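Local coordinates for putative uncharacterized protein (Wolbachia pipientis, PDB 3F4S) that probably acts as a thiol-disulfide oxidoreductase of the DsbA family, introducing disulfide bonds into other proteins through a CxxC motif in a thioredoxin fold, at residues A[56-61]-A[77-82]; A[105-110]-A[130-135]. The protein carries 1 engineered substitution. One frame throughout, in Å; residues are numbered along the deposited sequence.

Contact 1: residues A[56-61]-A[77-82]; sequences LFHRNV and YIFRHF
His58 and Tyr77 meet in the core of the thioredoxin fold, where the helix that begins within the CxxC motif faces strand 75-81 of the central sheet. The two segments belong to a β-α-β unit: strand 41-47 leads into helices 52-60 and 62-70, and the chain returns along the parallel strand 75-81. The imidazole edge does the touching, with His58 CE1 3.4 Å from Tyr77 OH, which lies near the plane of the imidazole. His58 NE2 is farther from the hydroxyl and approaches Phe79 CE1 obliquely at 4.5 Å, a looser packing contact. The backbones stay well apart, the His58 CA to Phe79 CA distance being 11.7 Å, and long side chains bridge the gap. Tyr77 extends its phenol toward the helix by setting CG anti to the backbone N (chi1 172°). With CG anti to its own carbonyl carbon (chi1 -79°), His58 presents CE1 to that hydroxyl.

A second shell fixes these groups. Glu45, on the neighbouring strand 41-47, divides its carboxylate between them: OE2 is hydrogen-bonded to His58 NE2 and OE1 to Tyr77 OH, so both buried polar ends are satisfied by one acid. The His58 side chain lies near, without touching, Cys51 and Cys54, which form a disulfide; Glu45 probably corresponds to the buried glutamate near the active site of Escherichia coli DsbA. Aromatic groups enclose the pair further: Phe112 stacks on the imidazole, while Phe62 meets the rings of both His58 and Tyr77. Within helix 52-60, Phe57 covers part of one imidazole face of His58, its CE2 lying 4.1 Å above that plane toward the rim.

Contact 2: residues A[105-110]-A[130-135]; sequences FNFNKA and QRIAAL
Ile132 meets Phe107 and Ala110 where two helices of the helical domain pack together, the domain inserted into the thioredoxin fold in DsbA proteins. Along helix 127-135, Gln130 turns from this interface to touch Phe143 of helix 140-147. Arg131 follows, and its guanidinium nitrogen NH1 hydrogen-bonds to Ser114 just beyond helix 101-113; the same serine hydroxyl is bonded to the carbonyl oxygen of Ala110.

Ile132 then carries the contact with both of its branches. CG2 stands anti to the backbone N and reaches the Phe107 ring obliquely, lying 3.8 Å from CE1 of Phe107 and equally close to its CD1, so the methyl sits against that ring bond. The longer branch, its CG1 anti to the carbonyl carbon (chi1 -68°), serves the next turn of the facing helix: CD1 of Ile132 lies 4.2 Å from CB of Ala110 and 3.9 Å from the carbonyl oxygen O of Ala110. The small alanine allows close approach here, with 7.2 Å between the CA atoms of Ala110 and Ile132. Tyr98 stacks on the Phe107 ring. Ala133 is directed past the pair and packs on Phe143; its carbonyl oxygen O, like that of Ile132, is hydrogen-bonded to OG of Ser136.

From the N terminus, contact 1 comes first: residues 56-61 and 77-82 close a loop containing helix 62-70, within the β-α-β unit of the thioredoxin domain. Contact 2 opens later, when helix 101-113 meets helix 127-135 inside the helical domain, so the two loops follow in series and neither nest nor cross. They nevertheless touch in space. Strand 75-81 lies against helix 101-113, where Asn108 OD1 packs 3.5 Å from His81 CE1 and Asn108 ND2 lies 3.7 Å from Phe79 CD2. Helix 101-113 thus faces the sheet on one side and helix 127-135 on another, joining the two domains, while the Cys97-Cys146 disulfide ties parts of the helical domain to each other.

Contact 1: residues A[56-61]-A[77-82]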
loop_
_atom_site.group_PDB
_atom_site.type_symbol
_atom_site.label_atom_id
_atom_site.label_comp_id
_atom_site.label_asym_id
_atom_site.label_seq_id
_atom_site.Cartn_x
_atom_site.Cartn_y
_atom_site.Cartn_z
ATOM N N LEU A 56 12.376 3.461 -2.489
ATOM C CA LEU A 56 12.900 3.859 -3.795
ATOM C C LEU A 56 11.841 3.661 -4.872
ATOM O O LEU A 56 11.666 4.512 -5.742
ATOM C CB LEU A 56 14.170 3.081 -4.156
ATOM C CG LEU A 56 15.387 3.334 -3.263
ATOM C CD1 LEU A 56 16.503 2.370 -3.625
ATOM C CD2 LEU A 56 15.859 4.774 -3.380
ATOM N N PHE A 57 11.138 2.535 -4.811
ATOM C CA PHE A 57 10.046 2.285 -5.747
ATOM C C PHE A 57 8.999 3.400 -5.665
ATOM O O PHE A 57 8.548 3.921 -6.683
ATOM C CB PHE A 57 9.394 0.928 -5.489
ATOM C CG PHE A 57 8.122 0.720 -6.258
ATOM C CD1 PHE A 57 8.159 0.385 -7.604
ATOM C CD2 PHE A 57 6.888 0.882 -5.644
ATOM C CE1 PHE A 57 6.988 0.199 -8.321
ATOM C CE2 PHE A 57 5.710 0.697 -6.355
ATOM C CZ PHE A 57 5.763 0.356 -7.698
ATOM N N HIS A 58 8.619 3.771 -4.449
ATOM C CA HIS A 58 7.628 4.828 -4.266
ATOM C C HIS A 58 8.092 6.219 -4.681
ATOM O O HIS A 58 7.284 7.062 -5.066
ATOM C CB HIS A 58 7.065 4.797 -2.848
ATOM C CG HIS A 58 6.034 3.736 -2.687
ATOM N ND1 HIS A 58 4.702 3.956 -2.964
ATOM C CD2 HIS A 58 6.151 2.418 -2.407
ATOM C CE1 HIS A 58 4.033 2.826 -2.806
ATOM N NE2 HIS A 58 4.891 1.878 -2.470
ATOM N N ARG A 59 9.398 6.438 -4.617
ATOM C CA ARG A 59 9.988 7.719 -4.973
ATOM C C ARG A 59 10.140 7.860 -6.484
ATOM O O ARG A 59 9.880 8.921 -7.050
ATOM C CB ARG A 59 11.360 7.856 -4.302
ATOM C CG ARG A 59 11.930 9.262 -4.279
ATOM C CD ARG A 59 13.282 9.271 -3.574
ATOM N NE ARG A 59 13.249 8.498 -2.335
ATOM C CZ ARG A 59 14.309 8.231 -1.577
ATOM N NH1 ARG A 59 14.166 7.518 -0.468
ATOM N NH2 ARG A 59 15.512 8.669 -1.922
ATOM N N ASN A 60 10.553 6.779 -7.139
ATOM C CA ASN A 60 10.976 6.861 -8.536
ATOM C C ASN A 60 10.124 6.172 -9.587
ATOM O O ASN A 60 10.265 6.456 -10.777
ATOM C CB ASN A 60 12.412 6.382 -8.653
ATOM C CG ASN A 60 13.359 7.240 -7.841
ATOM O OD1 ASN A 60 13.227 8.467 -7.810
ATOM N ND2 ASN A 60 14.301 6.609 -7.169
ATOM N N VAL A 61 9.253 5.271 -9.158
ATOM C CA VAL A 61 8.441 4.525 -10.102
ATOM C C VAL A 61 6.958 4.768 -9.889
ATOM O O VAL A 61 6.222 5.025 -10.841
ATOM C CB VAL A 61 8.715 3.008 -10.022
ATOM C CG1 VAL A 61 7.903 2.276 -11.084
ATOM C CG2 VAL A 61 10.203 2.723 -10.198
ATOM N N TYR A 77 -6.053 1.206 -6.927
ATOM C CA TYR A 77 -4.865 0.884 -6.134
ATOM C C TYR A 77 -5.209 0.705 -4.661
ATOM O O TYR A 77 -5.802 1.593 -4.037
ATOM C CB TYR A 77 -3.816 1.983 -6.309
ATOM C CG TYR A 77 -2.605 1.889 -5.413
ATOM C CD1 TYR A 77 -1.620 0.936 -5.638
ATOM C CD2 TYR A 77 -2.425 2.786 -4.360
ATOM C CE1 TYR A 77 -0.493 0.864 -4.827
ATOM C CE2 TYR A 77 -1.310 2.718 -3.540
ATOM C CZ TYR A 77 -0.343 1.758 -3.778
ATOM O OH TYR A 77 0.777 1.699 -2.974
ATOM N N ILE A 78 -4.830 -0.446 -4.113
ATOM C CA ILE A 78 -5.063 -0.752 -2.710
ATOM C C ILE A 78 -3.749 -1.087 -2.022
ATOM O O ILE A 78 -3.145 -2.130 -2.290
ATOM C CB ILE A 78 -6.024 -1.942 -2.545
ATOM C CG1 ILE A 78 -7.363 -1.641 -3.221
ATOM C CG2 ILE A 78 -6.201 -2.278 -1.066
ATOM C CD1 ILE A 78 -8.405 -2.742 -3.070
ATOM N N PHE A 79 -3.312 -0.196 -1.136
ATOM C CA PHE A 79 -2.090 -0.389 -0.370
ATOM C C PHE A 79 -2.452 -1.044 0.953
ATOM O O PHE A 79 -3.361 -0.580 1.650
ATOM C CB PHE A 79 -1.413 0.957 -0.098
ATOM C CG PHE A 79 -0.110 0.840 0.650
ATOM C CD1 PHE A 79 1.008 0.306 0.033
ATOM C CD2 PHE A 79 -0.005 1.259 1.966
ATOM C CE1 PHE A 79 2.208 0.192 0.708
ATOM C CE2 PHE A 79 1.197 1.150 2.653
ATOM C CZ PHE A 79 2.308 0.613 2.019
ATOM N N ARG A 80 -1.742 -2.116 1.292
ATOM C CA ARG A 80 -1.933 -2.801 2.567
ATOM C C ARG A 80 -0.620 -2.827 3.337
ATOM O O ARG A 80 0.445 -3.094 2.768
ATOM C CB ARG A 80 -2.476 -4.218 2.357
ATOM C CG ARG A 80 -3.916 -4.235 1.840
ATOM C CD ARG A 80 -4.426 -5.641 1.552
ATOM N NE ARG A 80 -5.753 -5.599 0.944
ATOM C CZ ARG A 80 -6.309 -6.618 0.299
ATOM N NH1 ARG A 80 -5.649 -7.765 0.182
ATOM N NH2 ARG A 80 -7.525 -6.494 -0.223
ATOM N N HIS A 81 -0.693 -2.521 4.627
ATOM C CA HIS A 81 0.504 -2.426 5.456
ATOM C C HIS A 81 1.122 -3.802 5.711
ATOM O O HIS A 81 0.415 -4.816 5.823
ATOM C CB HIS A 81 0.178 -1.754 6.794
ATOM C CG HIS A 81 -0.110 -0.286 6.681
ATOM N ND1 HIS A 81 0.832 0.624 6.251
ATOM C CD2 HIS A 81 -1.229 0.428 6.951
ATOM C CE1 HIS A 81 0.307 1.837 6.259
ATOM N NE2 HIS A 81 -0.942 1.746 6.679
ATOM N N PHE A 82 2.446 -3.831 5.796
ATOM C CA PHE A 82 3.166 -5.040 6.164
ATOM C C PHE A 82 4.353 -4.614 7.014
ATOM O O PHE A 82 5.497 -4.655 6.555
ATOM C CB PHE A 82 3.653 -5.767 4.909
ATOM C CG PHE A 82 3.955 -7.225 5.127
ATOM C CD1 PHE A 82 2.983 -8.186 4.896
ATOM C CD2 PHE A 82 5.206 -7.634 5.564
ATOM C CE1 PHE A 82 3.252 -9.536 5.086
ATOM C CE2 PHE A 82 5.486 -8.983 5.759
ATOM C CZ PHE A 82 4.505 -9.936 5.520
#

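Contact 2: residues A[105-110]-A[130-135]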
loop_
_atom_site.group_PDB
_atom_site.type_symbol
_atom_site.label_atom_id
_atom_site.label_comp_id
_atom_site.label_asym_id
_atom_site.label_seq_id
_atom_site.Cartn_x
_atom_site.Cartn_y
_atom_site.Cartn_z
ATOM N N PHE A 105 -2.933 8.259 1.308
ATOM C CA PHE A 105 -1.867 7.995 0.352
ATOM C C PHE A 105 -0.691 8.951 0.557
ATOM O O PHE A 105 0.469 8.529 0.541
ATOM C CB PHE A 105 -2.389 8.099 -1.086
ATOM C CG PHE A 105 -1.301 8.032 -2.126
ATOM C CD1 PHE A 105 -0.702 6.822 -2.439
ATOM C CD2 PHE A 105 -0.866 9.180 -2.779
ATOM C CE1 PHE A 105 0.313 6.751 -3.388
ATOM C CE2 PHE A 105 0.144 9.118 -3.737
ATOM C CZ PHE A 105 0.735 7.900 -4.040
ATOM N N ASN A 106 -0.995 10.232 0.773
ATOM C CA ASN A 106 0.046 11.245 0.949
ATOM C C ASN A 106 0.841 11.046 2.235
ATOM O O ASN A 106 2.035 11.349 2.289
ATOM C CB ASN A 106 -0.534 12.662 0.880
ATOM C CG ASN A 106 -0.739 13.131 -0.547
ATOM O OD1 ASN A 106 -0.139 12.597 -1.475
ATOM N ND2 ASN A 106 -1.596 14.131 -0.730
ATOM N N PHE A 107 0.185 10.534 3.270
ATOM C CA PHE A 107 0.905 10.223 4.490
ATOM C C PHE A 107 1.917 9.099 4.238
ATOM O O PHE A 107 3.106 9.224 4.570
ATOM C CB PHE A 107 -0.032 9.836 5.641
ATOM C CG PHE A 107 0.708 9.298 6.835
ATOM C CD1 PHE A 107 1.250 10.167 7.778
ATOM C CD2 PHE A 107 0.935 7.932 6.973
ATOM C CE1 PHE A 107 1.960 9.682 8.866
ATOM C CE2 PHE A 107 1.650 7.436 8.053
ATOM C CZ PHE A 107 2.165 8.310 9.002
ATOM N N ASN A 108 1.449 7.992 3.672
ATOM C CA ASN A 108 2.355 6.884 3.379
ATOM C C ASN A 108 3.501 7.321 2.472
ATOM O O ASN A 108 4.655 6.941 2.694
ATOM C CB ASN A 108 1.601 5.680 2.809
ATOM C CG ASN A 108 0.680 5.050 3.832
ATOM O OD1 ASN A 108 1.007 4.994 5.015
ATOM N ND2 ASN A 108 -0.488 4.602 3.389
ATOM N N LYS A 109 3.171 8.131 1.467
ATOM C CA LYS A 109 4.162 8.697 0.551
ATOM C C LYS A 109 5.241 9.488 1.304
ATOM O O LYS A 109 6.442 9.358 1.025
ATOM C CB LYS A 109 3.483 9.592 -0.492
ATOM C CG LYS A 109 4.460 10.221 -1.475
ATOM C CD LYS A 109 3.734 10.756 -2.698
ATOM C CE LYS A 109 2.798 11.882 -2.316
ATOM N NZ LYS A 109 3.527 13.168 -2.163
ATOM N N ALA A 110 4.809 10.304 2.260
ATOM C CA ALA A 110 5.739 11.106 3.051
ATOM C C ALA A 110 6.658 10.211 3.881
ATOM O O ALA A 110 7.856 10.475 3.989
ATOM C CB ALA A 110 4.986 12.064 3.960
ATOM N N GLN A 130 6.565 12.673 14.277
ATOM C CA GLN A 130 6.178 13.971 14.839
ATOM C C GLN A 130 6.315 15.059 13.779
ATOM O O GLN A 130 5.469 15.946 13.679
ATOM C CB GLN A 130 7.033 14.341 16.054
ATOM C CG GLN A 130 6.954 13.367 17.220
ATOM C CD GLN A 130 7.834 13.781 18.392
ATOM O OE1 GLN A 130 8.427 14.863 18.397
ATOM N NE2 GLN A 130 7.907 12.925 19.401
ATOM N N ARG A 131 7.382 14.983 12.990
ATOM C CA ARG A 131 7.617 15.969 11.944
ATOM C C ARG A 131 6.546 15.880 10.861
ATOM O O ARG A 131 5.973 16.889 10.436
ATOM C CB ARG A 131 9.016 15.801 11.344
ATOM C CG ARG A 131 9.314 16.776 10.203
ATOM C CD ARG A 131 9.400 16.046 8.881
ATOM N NE ARG A 131 10.709 15.416 8.719
ATOM C CZ ARG A 131 11.102 14.752 7.639
ATOM N NH1 ARG A 131 10.283 14.589 6.604
ATOM N NH2 ARG A 131 12.320 14.242 7.599
ATOM N N ILE A 132 6.263 14.665 10.422
ATOM C CA ILE A 132 5.253 14.471 9.391
ATOM C C ILE A 132 3.869 14.904 9.884
ATOM O O ILE A 132 3.099 15.525 9.143
ATOM C CB ILE A 132 5.244 13.021 8.885
ATOM C CG1 ILE A 132 6.545 12.742 8.115
ATOM C CG2 ILE A 132 4.005 12.765 8.027
ATOM C CD1 ILE A 132 6.729 11.292 7.667
ATOM N N ALA A 133 3.561 14.582 11.135
ATOM C CA ALA A 133 2.309 14.999 11.755
ATOM C C ALA A 133 2.195 16.526 11.786
ATOM O O ALA A 133 1.162 17.090 11.431
ATOM C CB ALA A 133 2.206 14.428 13.161
ATOM N N ALA A 134 3.264 17.200 12.190
ATOM C CA ALA A 134 3.234 18.657 12.246
ATOM C C ALA A 134 3.018 19.260 10.855
ATOM O O ALA A 134 2.201 20.166 10.675
ATOM C CB ALA A 134 4.506 19.198 12.879
ATOM N N LEU A 135 3.747 18.744 9.869
ATOM C CA LEU A 135 3.640 19.256 8.509
ATOM C C LEU A 135 2.236 19.066 7.942
ATOM O O LEU A 135 1.822 19.798 7.042
ATOM C CB LEU A 135 4.687 18.606 7.598
ATOM C CG LEU A 135 6.138 19.058 7.802
ATOM C CD1 LEU A 135 7.106 18.160 7.015
ATOM C CD2 LEU A 135 6.321 20.529 7.417
#